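Local coordinates for probable GTP-binding protein EngB (Pyrococcus horikoshii, PDB 2CXX) that probably binds and hydrolyses GTP with the help of magnesium and is predicted to be needed for normal cell division and septation, at residues F144-F149 with K158-I163. Numbering follows the deposited sequence.
Sequences FLAEKF and KVFIPI
F160 meets L145, A146 and F149 with the outer end of its ring. The ring reaches from the first residue of strand 160-162 to the flank of helix 138-149. CG lies opposite the carbonyl carbon and next to the backbone N (chi1 -65°), and the side chain sets out from the strand toward helix 138-149. CE2, CZ and CE1 do the touching.

CE2 of F160 lies 3.6 Å from CB of L145. On the other side of the ring tip, CE1 of F160 is 3.7 Å from both CA and CB of A146. CZ, the outermost ring atom of F160, is 3.7 Å from the backbone N of A146, so the ring end rests on the helix backbone as well as on side chains. F149, one turn on from L145, brings CD2 to 3.8 Å from CZ of F160. The two phenyl rings are neither stacked nor edge-to-face: their planes are tilted by 34° and their centroids lie 5.8 Å apart. L145 meets F160 mainly through CB. Its CD1 approaches CE2 of F160 more loosely, at 4.2 Å.

Within 158-163, CG1 of V159 lies 3.9 Å above one face of the F160 ring, nearer its rim than its centre. No hydrogen bond joins the two segments. All four touching residues are buried, and the contact is apolar. Beyond them, V127 and V129 of strand 125-130 and V151 also touch F160, while L145 packs on I99 and F149 meets the ring of Y115.

This is helix-on-sheet packing in the alpha/beta fold of a P-loop GTPase: helix 138-149 packs against the sheet's edge strand 160-162, which leads to I163 of the predicted GTP site.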
loop_
_atom_site.group_PDB
_atom_site.type_symbol
_atom_site.label_atom_id
_atom_site.label_comp_id
_atom_site.label_asym_id
_atom_site.label_seq_id
_atom_site.Cartn_x
_atom_site.Cartn_y
_atom_site.Cartn_z
ATOM N N PHE A 144 7.506 2.559 14.879
ATOM C CA PHE A 144 6.461 3.563 15.062
ATOM C C PHE A 144 5.186 3.130 14.326
ATOM O O PHE A 144 4.078 3.186 14.872
ATOM C CB PHE A 144 6.970 4.938 14.496
ATOM C CG PHE A 144 5.983 6.040 14.591
ATOM C CD1 PHE A 144 5.857 6.773 15.766
ATOM C CD2 PHE A 144 5.163 6.351 13.506
ATOM C CE1 PHE A 144 4.939 7.792 15.845
ATOM C CE2 PHE A 144 4.253 7.344 13.565
ATOM C CZ PHE A 144 4.120 8.090 14.735
ATOM N N LEU A 145 5.342 2.717 13.066
ATOM C CA LEU A 145 4.206 2.326 12.264
ATOM C C LEU A 145 3.551 1.098 12.870
ATOM O O LEU A 145 2.340 0.973 12.847
ATOM C CB LEU A 145 4.656 2.039 10.808
ATOM C CG LEU A 145 5.243 3.201 9.985
ATOM C CD1 LEU A 145 5.530 2.757 8.551
ATOM C CD2 LEU A 145 4.234 4.302 9.970
ATOM N N ALA A 146 4.344 0.179 13.409
ATOM C CA ALA A 146 3.755 -1.027 13.984
ATOM C C ALA A 146 2.856 -0.650 15.162
ATOM O O ALA A 146 1.750 -1.152 15.276
ATOM C CB ALA A 146 4.852 -2.023 14.411
ATOM N N GLU A 147 3.305 0.280 16.010
ATOM C CA GLU A 147 2.493 0.702 17.141
ATOM C C GLU A 147 1.203 1.422 16.644
ATOM O O GLU A 147 0.123 1.166 17.158
ATOM C CB GLU A 147 3.366 1.625 18.020
ATOM C CG GLU A 147 2.915 1.841 19.463
ATOM C CD GLU A 147 1.840 2.850 19.611
ATOM O OE1 GLU A 147 1.851 3.831 18.862
ATOM O OE2 GLU A 147 0.973 2.682 20.508
ATOM N N LYS A 148 1.313 2.281 15.621
ATOM C CA LYS A 148 0.132 3.015 15.149
ATOM C C LYS A 148 -0.873 2.130 14.398
ATOM O O LYS A 148 -2.093 2.374 14.447
ATOM C CB LYS A 148 0.569 4.181 14.236
ATOM C CG LYS A 148 1.359 5.281 14.980
ATOM C CD LYS A 148 0.470 5.987 15.966
ATOM C CE LYS A 148 1.279 6.856 16.920
ATOM N NZ LYS A 148 0.413 7.441 18.004
ATOM N N PHE A 149 -0.359 1.117 13.706
ATOM C CA PHE A 149 -1.209 0.192 12.923
ATOM C C PHE A 149 -1.746 -0.983 13.793
ATOM O O PHE A 149 -2.492 -1.811 13.304
ATOM C CB PHE A 149 -0.394 -0.447 11.806
ATOM C CG PHE A 149 -0.104 0.452 10.617
ATOM C CD1 PHE A 149 -0.294 1.851 10.678
ATOM C CD2 PHE A 149 0.461 -0.118 9.442
ATOM C CE1 PHE A 149 0.072 2.649 9.612
ATOM C CE2 PHE A 149 0.846 0.692 8.363
ATOM C CZ PHE A 149 0.656 2.076 8.445
ATOM N N LYS A 158 7.224 -9.722 9.779
ATOM C CA LYS A 158 6.389 -10.476 8.856
ATOM C C LYS A 158 5.524 -9.498 8.042
ATOM O O LYS A 158 5.122 -9.752 6.889
ATOM C CB LYS A 158 5.448 -11.416 9.630
ATOM C CG LYS A 158 6.167 -12.519 10.441
ATOM C CD LYS A 158 6.962 -13.453 9.507
ATOM C CE LYS A 158 7.781 -14.449 10.345
ATOM N NZ LYS A 158 8.605 -13.728 11.409
ATOM N N VAL A 159 5.262 -8.358 8.661
ATOM C CA VAL A 159 4.394 -7.363 8.049
ATOM C C VAL A 159 5.106 -6.265 7.302
ATOM O O VAL A 159 4.781 -5.994 6.129
ATOM C CB VAL A 159 3.497 -6.708 9.106
ATOM C CG1 VAL A 159 2.593 -5.637 8.459
ATOM C CG2 VAL A 159 2.636 -7.779 9.766
ATOM N N PHE A 160 6.085 -5.666 7.967
ATOM C CA PHE A 160 6.820 -4.507 7.426
ATOM C C PHE A 160 8.081 -4.835 6.658
ATOM O O PHE A 160 9.067 -5.295 7.224
ATOM C CB PHE A 160 7.153 -3.522 8.560
ATOM C CG PHE A 160 5.944 -2.918 9.172
ATOM C CD1 PHE A 160 5.391 -3.487 10.294
ATOM C CD2 PHE A 160 5.370 -1.757 8.616
ATOM C CE1 PHE A 160 4.285 -2.915 10.884
ATOM C CE2 PHE A 160 4.255 -1.158 9.197
ATOM C CZ PHE A 160 3.723 -1.753 10.350
ATOM N N ILE A 161 8.050 -4.591 5.345
ATOM C CA ILE A 161 9.215 -4.872 4.512
ATOM C C ILE A 161 9.756 -3.579 3.903
ATOM O O ILE A 161 9.131 -2.981 3.001
ATOM C CB ILE A 161 8.850 -5.810 3.314
ATOM C CG1 ILE A 161 8.107 -7.051 3.821
ATOM C CG2 ILE A 161 10.124 -6.191 2.543
ATOM C CD1 ILE A 161 8.894 -7.972 4.679
ATOM N N PRO A 162 10.893 -3.099 4.411
ATOM C CA PRO A 162 11.411 -1.869 3.809
ATOM C C PRO A 162 12.042 -2.130 2.421
ATOM O O PRO A 162 12.751 -3.121 2.185
ATOM C CB PRO A 162 12.400 -1.365 4.857
ATOM C CG PRO A 162 12.869 -2.603 5.534
ATOM C CD PRO A 162 11.699 -3.541 5.572
ATOM N N ILE A 163 11.759 -1.233 1.473
ATOM C CA ILE A 163 12.295 -1.383 0.106
ATOM C C ILE A 163 12.619 0.006 -0.474
ATOM O O ILE A 163 12.261 1.042 0.107
ATOM C CB ILE A 163 11.202 -1.979 -0.853
ATOM C CG1 ILE A 163 9.932 -1.118 -0.705
ATOM C CG2 ILE A 163 10.775 -3.406 -0.437
ATOM C CD1 ILE A 163 8.871 -1.386 -1.719
#